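Local coordinates for protein cofilin (PDB 5IVU) that probably binds actin, as expected of a bacterial member of the ADF/cofilin family of actin-binding proteins, at residues V67-Y72 with K80-T85; C63-Y68 with M100-S105. One frame throughout, in Å; residues are numbered along the deposited sequence.

Interaction 1: V67-Y72 with K80-T85; sequences VYDLEY and KRNKLT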
loop_
_atom_site.group_PDB
_atom_site.type_symbol
_atom_site.label_atom_id
_atom_site.label_comp_id
_atom_site.label_asym_id
_atom_site.label_seq_id
_atom_site.Cartn_x
_atom_site.Cartn_y
_atom_site.Cartn_z
ATOM N N VAL A 67 -1.055 -1.600 1.482
ATOM C CA VAL A 67 -0.776 -1.902 2.878
ATOM C C VAL A 67 -0.023 -3.230 2.918
ATOM O O VAL A 67 -0.380 -4.165 2.204
ATOM C CB VAL A 67 -2.060 -1.954 3.724
ATOM C CG1 VAL A 67 -1.770 -2.492 5.116
ATOM C CG2 VAL A 67 -2.659 -0.559 3.815
ATOM N N TYR A 68 1.032 -3.282 3.734
ATOM C CA TYR A 68 1.857 -4.471 3.879
ATOM C C TYR A 68 2.011 -4.786 5.360
ATOM O O TYR A 68 2.325 -3.903 6.153
ATOM C CB TYR A 68 3.247 -4.265 3.240
ATOM C CG TYR A 68 3.965 -5.576 3.025
ATOM C CD1 TYR A 68 4.732 -6.150 4.042
ATOM C CD2 TYR A 68 3.842 -6.269 1.823
ATOM C CE1 TYR A 68 5.371 -7.370 3.861
ATOM C CE2 TYR A 68 4.477 -7.484 1.630
ATOM C CZ TYR A 68 5.236 -8.038 2.653
ATOM O OH TYR A 68 5.877 -9.244 2.485
ATOM N N ASP A 69 1.786 -6.045 5.721
ATOM C CA ASP A 69 1.935 -6.490 7.098
ATOM C C ASP A 69 3.389 -6.894 7.287
ATOM O O ASP A 69 3.758 -8.048 7.112
ATOM C CB ASP A 69 0.968 -7.637 7.419
ATOM C CG ASP A 69 0.968 -8.015 8.895
ATOM O OD1 ASP A 69 1.322 -7.166 9.758
ATOM O OD2 ASP A 69 0.631 -9.181 9.198
ATOM N N LEU A 70 4.209 -5.912 7.641
ATOM C CA LEU A 70 5.651 -6.067 7.672
ATOM C C LEU A 70 6.099 -6.746 8.951
ATOM O O LEU A 70 5.835 -6.249 10.036
ATOM C CB LEU A 70 6.316 -4.694 7.562
ATOM C CG LEU A 70 7.816 -4.654 7.288
ATOM C CD1 LEU A 70 8.122 -5.047 5.856
ATOM C CD2 LEU A 70 8.339 -3.263 7.588
ATOM N N GLU A 71 6.786 -7.872 8.804
ATOM C CA GLU A 71 7.385 -8.606 9.915
ATOM C C GLU A 71 8.885 -8.290 10.016
ATOM O O GLU A 71 9.578 -8.222 9.007
ATOM C CB GLU A 71 7.190 -10.107 9.689
ATOM C CG GLU A 71 7.634 -10.987 10.856
ATOM C CD GLU A 71 7.559 -12.466 10.536
ATOM O OE1 GLU A 71 8.215 -12.905 9.566
ATOM O OE2 GLU A 71 6.853 -13.195 11.264
ATOM N N TYR A 72 9.389 -8.142 11.239
ATOM C CA TYR A 72 10.838 -7.972 11.474
ATOM C C TYR A 72 11.316 -8.358 12.866
ATOM O O TYR A 72 10.522 -8.494 13.808
ATOM C CB TYR A 72 11.266 -6.532 11.220
ATOM C CG TYR A 72 10.633 -5.512 12.141
ATOM C CD1 TYR A 72 9.343 -5.058 11.910
ATOM C CD2 TYR A 72 11.321 -5.003 13.242
ATOM C CE1 TYR A 72 8.749 -4.131 12.745
ATOM C CE2 TYR A 72 10.732 -4.072 14.086
ATOM C CZ TYR A 72 9.441 -3.640 13.832
ATOM O OH TYR A 72 8.833 -2.715 14.649
ATOM N N LYS A 80 10.011 -11.454 17.321
ATOM C CA LYS A 80 9.705 -10.681 16.104
ATOM C C LYS A 80 8.585 -9.675 16.379
ATOM O O LYS A 80 7.782 -9.858 17.303
ATOM C CB LYS A 80 9.297 -11.617 14.951
ATOM C CG LYS A 80 10.214 -12.824 14.759
ATOM C CD LYS A 80 9.747 -13.769 13.659
ATOM C CE LYS A 80 10.374 -13.444 12.314
ATOM N NZ LYS A 80 10.017 -14.464 11.287
ATOM N N ARG A 81 8.548 -8.608 15.585
ATOM C CA ARG A 81 7.490 -7.596 15.652
ATOM C C ARG A 81 6.786 -7.451 14.296
ATOM O O ARG A 81 7.362 -7.813 13.283
ATOM C CB ARG A 81 8.079 -6.262 16.103
ATOM C CG ARG A 81 8.703 -6.278 17.545
ATOM C CD ARG A 81 7.702 -5.944 18.655
ATOM N NE ARG A 81 8.315 -5.624 19.967
ATOM C CZ ARG A 81 8.453 -4.405 20.522
ATOM N NH1 ARG A 81 8.020 -3.287 19.932
ATOM N NH2 ARG A 81 9.035 -4.300 21.724
ATOM N N ASN A 82 5.542 -6.962 14.285
ATOM C CA ASN A 82 4.830 -6.656 13.036
ATOM C C ASN A 82 4.432 -5.198 13.003
ATOM O O ASN A 82 4.101 -4.615 14.043
ATOM C CB ASN A 82 3.587 -7.530 12.843
ATOM C CG ASN A 82 3.924 -8.885 12.253
ATOM O OD1 ASN A 82 4.470 -9.753 12.937
ATOM N ND2 ASN A 82 3.596 -9.076 10.977
ATOM N N LYS A 83 4.443 -4.616 11.807
ATOM C CA LYS A 83 3.977 -3.252 11.622
ATOM C C LYS A 83 3.192 -3.118 10.326
ATOM O O LYS A 83 3.682 -3.446 9.259
ATOM C CB LYS A 83 5.159 -2.294 11.651
ATOM C CG LYS A 83 5.642 -2.011 13.058
ATOM C CD LYS A 83 6.624 -0.857 13.125
ATOM C CE LYS A 83 6.726 -0.314 14.539
ATOM N NZ LYS A 83 7.792 0.723 14.654
ATOM N N LEU A 84 1.964 -2.631 10.439
ATOM C CA LEU A 84 1.131 -2.355 9.281
ATOM C C LEU A 84 1.706 -1.106 8.606
ATOM O O LEU A 84 1.790 -0.039 9.219
ATOM C CB LEU A 84 -0.334 -2.147 9.695
ATOM C CG LEU A 84 -0.987 -3.368 10.375
ATOM C CD1 LEU A 84 -2.147 -2.969 11.271
ATOM C CD2 LEU A 84 -1.432 -4.394 9.347
ATOM N N THR A 85 2.095 -1.266 7.347
ATOM C CA THR A 85 2.836 -0.273 6.600
ATOM C C THR A 85 2.028 0.225 5.404
ATOM O O THR A 85 1.670 -0.560 4.539
ATOM C CB THR A 85 4.157 -0.882 6.083
ATOM O OG1 THR A 85 4.880 -1.470 7.173
ATOM C CG2 THR A 85 5.011 0.171 5.390
#
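Tyr68 and Thr85 pair in an antiparallel hairpin ladder, Tyr68 N to Thr85 O at 2.9 Å, and Leu70 with Lys83 and Tyr72 with Arg81 repeat the pattern toward the tip. The face carrying these residues is the closely packed one. There Leu70 lays its CB 3.6 Å from Thr85 OG1, and that hydroxyl turns back to bond Lys83 O at 3.1 Å. Leu70 N reaches the same oxygen from the opposite face of its carbonyl plane, and the small beta-branched threonine thus satisfies its own hydroxyl while staying compact beside the leucine. Tyr72 takes the rarer torsion with CG between backbone N and carbonyl carbon (chi1 63°), which swings its ring across to the partner strand: Arg81 CB lies over one face, 4.0 Å from the ring centroid, and Lys83 CG meets the edge.

The opposite face, carrying Asp69, Glu71 and Asn82, is looser and turned more to solvent: Asn82 ND2 gives Asp69 OD1 a weak bond of 3.2 Å, and Glu71 OE1 pairs with Lys80 NZ at 2.9 Å, a salt bridge whose lysine is poorly ordered.

Strand 28-33 lies beyond 64-72 and strand 118-122 beyond 81-89, while helix 130-136 packs on Leu70 and Tyr72 and helix 11-21 on Val67 and Leu84.

Interaction 2: C63-Y68 with M100-S105; sequences CRWAVY and MAYASS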
loop_
_atom_site.group_PDB
_atom_site.type_symbol
_atom_site.label_atom_id
_atom_site.label_comp_id
_atom_site.label_asym_id
_atom_site.label_seq_id
_atom_site.Cartn_x
_atom_site.Cartn_y
_atom_site.Cartn_z
ATOM N N CYS A 63 1.001 4.710 -10.441
ATOM C CA CYS A 63 0.851 4.905 -9.005
ATOM C C CYS A 63 -0.095 3.878 -8.397
ATOM O O CYS A 63 -1.045 3.421 -9.042
ATOM C CB CYS A 63 0.299 6.295 -8.693
ATOM S SG CYS A 63 1.182 7.648 -9.478
ATOM N N ARG A 64 0.187 3.526 -7.146
ATOM C CA ARG A 64 -0.698 2.693 -6.335
ATOM C C ARG A 64 -0.581 3.156 -4.891
ATOM O O ARG A 64 0.351 3.885 -4.537
ATOM C CB ARG A 64 -0.323 1.193 -6.418
ATOM C CG ARG A 64 -0.545 0.532 -7.768
ATOM C CD ARG A 64 -2.017 0.358 -8.116
ATOM N NE ARG A 64 -2.344 0.831 -9.470
ATOM C CZ ARG A 64 -2.269 0.123 -10.601
ATOM N NH1 ARG A 64 -1.870 -1.142 -10.619
ATOM N NH2 ARG A 64 -2.593 0.694 -11.747
ATOM N N TRP A 65 -1.542 2.737 -4.074
ATOM C CA TRP A 65 -1.340 2.640 -2.629
ATOM C C TRP A 65 -1.303 1.169 -2.251
ATOM O O TRP A 65 -1.815 0.320 -2.975
ATOM C CB TRP A 65 -2.450 3.327 -1.837
ATOM C CG TRP A 65 -2.754 4.725 -2.252
ATOM C CD1 TRP A 65 -2.050 5.844 -1.940
ATOM C CD2 TRP A 65 -3.869 5.154 -3.026
ATOM N NE1 TRP A 65 -2.646 6.943 -2.491
ATOM C CE2 TRP A 65 -3.770 6.548 -3.161
ATOM C CE3 TRP A 65 -4.950 4.491 -3.621
ATOM C CZ2 TRP A 65 -4.708 7.305 -3.870
ATOM C CZ3 TRP A 65 -5.885 5.244 -4.335
ATOM C CH2 TRP A 65 -5.750 6.638 -4.449
ATOM N N ALA A 66 -0.691 0.871 -1.114
ATOM C CA ALA A 66 -0.701 -0.491 -0.605
ATOM C C ALA A 66 -0.618 -0.493 0.892
ATOM O O ALA A 66 -0.176 0.485 1.492
ATOM C CB ALA A 66 0.449 -1.287 -1.178
ATOM N N VAL A 67 -1.055 -1.600 1.482
ATOM C CA VAL A 67 -0.776 -1.902 2.878
ATOM C C VAL A 67 -0.023 -3.230 2.918
ATOM O O VAL A 67 -0.380 -4.165 2.204
ATOM C CB VAL A 67 -2.060 -1.954 3.724
ATOM C CG1 VAL A 67 -1.770 -2.492 5.116
ATOM C CG2 VAL A 67 -2.659 -0.559 3.815
ATOM N N TYR A 68 1.032 -3.282 3.734
ATOM C CA TYR A 68 1.857 -4.471 3.879
ATOM C C TYR A 68 2.011 -4.786 5.360
ATOM O O TYR A 68 2.325 -3.903 6.153
ATOM C CB TYR A 68 3.247 -4.265 3.240
ATOM C CG TYR A 68 3.965 -5.576 3.025
ATOM C CD1 TYR A 68 4.732 -6.150 4.042
ATOM C CD2 TYR A 68 3.842 -6.269 1.823
ATOM C CE1 TYR A 68 5.371 -7.370 3.861
ATOM C CE2 TYR A 68 4.477 -7.484 1.630
ATOM C CZ TYR A 68 5.236 -8.038 2.653
ATOM O OH TYR A 68 5.877 -9.244 2.485
ATOM N N MET A 100 -1.034 13.393 -9.637
ATOM C CA MET A 100 -1.842 14.443 -9.026
ATOM C C MET A 100 -3.145 13.882 -8.455
ATOM O O MET A 100 -3.575 14.310 -7.380
ATOM C CB MET A 100 -2.187 15.566 -10.025
ATOM C CG MET A 100 -1.091 16.530 -10.444
ATOM S SD MET A 100 0.047 16.976 -9.133
ATOM C CE MET A 100 1.294 15.687 -9.281
ATOM N N ALA A 101 -3.753 12.928 -9.162
ATOM C CA ALA A 101 -5.010 12.312 -8.708
ATOM C C ALA A 101 -4.819 11.459 -7.447
ATOM O O ALA A 101 -5.613 11.543 -6.507
ATOM C CB ALA A 101 -5.631 11.484 -9.817
ATOM N N TYR A 102 -3.761 10.653 -7.435
ATOM C CA TYR A 102 -3.422 9.845 -6.263
ATOM C C TYR A 102 -3.042 10.727 -5.078
ATOM O O TYR A 102 -3.503 10.490 -3.958
ATOM C CB TYR A 102 -2.297 8.839 -6.576
ATOM C CG TYR A 102 -2.799 7.541 -7.174
ATOM C CD1 TYR A 102 -3.291 7.490 -8.473
ATOM C CD2 TYR A 102 -2.781 6.357 -6.434
ATOM C CE1 TYR A 102 -3.750 6.304 -9.023
ATOM C CE2 TYR A 102 -3.243 5.165 -6.971
ATOM C CZ TYR A 102 -3.725 5.142 -8.264
ATOM O OH TYR A 102 -4.168 3.959 -8.805
ATOM N N ALA A 103 -2.219 11.743 -5.325
ATOM C CA ALA A 103 -1.851 12.717 -4.288
ATOM C C ALA A 103 -3.067 13.371 -3.621
ATOM O O ALA A 103 -3.091 13.516 -2.397
ATOM C CB ALA A 103 -0.942 13.789 -4.862
ATOM N N SER A 104 -4.063 13.756 -4.419
ATOM C CA SER A 104 -5.254 14.442 -3.890
ATOM C C SER A 104 -6.328 13.497 -3.313
ATOM O O SER A 104 -7.226 13.953 -2.615
ATOM C CB SER A 104 -5.864 15.386 -4.944
ATOM O OG SER A 104 -6.142 14.724 -6.160
ATOM N N SER A 105 -6.247 12.201 -3.614
ATOM C CA SER A 105 -7.128 11.202 -3.003
ATOM C C SER A 105 -6.491 10.404 -1.850
ATOM O O SER A 105 -7.212 9.751 -1.104
ATOM C CB SER A 105 -7.644 10.246 -4.079
ATOM O OG SER A 105 -8.546 10.929 -4.935
#
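Where Cys63 leads into strand 64-68, the chain passes helix 100-105 with the short axes 10.0 Å apart at closest approach and their directions 43° apart, a spacing bridged by side chains. Tyr102 does most of the bridging. Its CG lies anti to its carbonyl carbon (chi1 -86°), which sends the ring from the helix toward the start of the strand, where it wedges between Cys63 and Trp65. Cys63 CB sits over the centre of the tyrosine ring, 3.7 Å from the centroid, in a CH-pi contact; the SG lies farther off, obliquely placed, in a sulfur-aromatic contact. A small, apolar cysteine suits this spot because it lets the ring come close to the backbone, and Tyr102 CE2 reaches Arg64 CA at 3.6 Å.

The indole of Trp65 meets the tyrosine obliquely, its six-membered ring 4.3 Å from the Tyr102 ring between centroids and the planes 37° apart. Tyr102 CD2 stands over one indole face, offset toward the rim and 3.3 Å from Trp65 CZ2, while Tyr102 O lies at the indole edge. Farther along the helix, Ser105 CB approaches Trp65 CH2 at 4.1 Å. Replacing Trp65 with an alanine would probably open a gap beside Tyr102 and Ser105 and let the tyrosine ring shift.

The polar ends are tied to other elements: Tyr102 OH bonds Leu33 N, and Arg64 forms salt bridges with Glu43 and Glu62. Trp65 also touches Leu33 of strand 28-33, Ile40 of strand 39-46 and Leu109 of helix 96-112, so this aromatic pair fills the buried interface between the central sheet and that helix.

Strand 64-72 serves both contacts, and their segments share Val67 and Tyr68, although those two residues touch the partner segment only in interaction 1. The centres are about 19 Å apart, on opposite sides of the chain's centre: interaction 2 uses the beginning of the strand and interaction 1 its far end. Along the chain, strand 64-72 is followed by strand 81-89, its hairpin partner, and then by helix 96-112. One contact is therefore backbone pairing within the mixed sheet, the other side-chain packing of a helix onto it. Together they build one inner strand into the sheet and core of the ADF/cofilin fold.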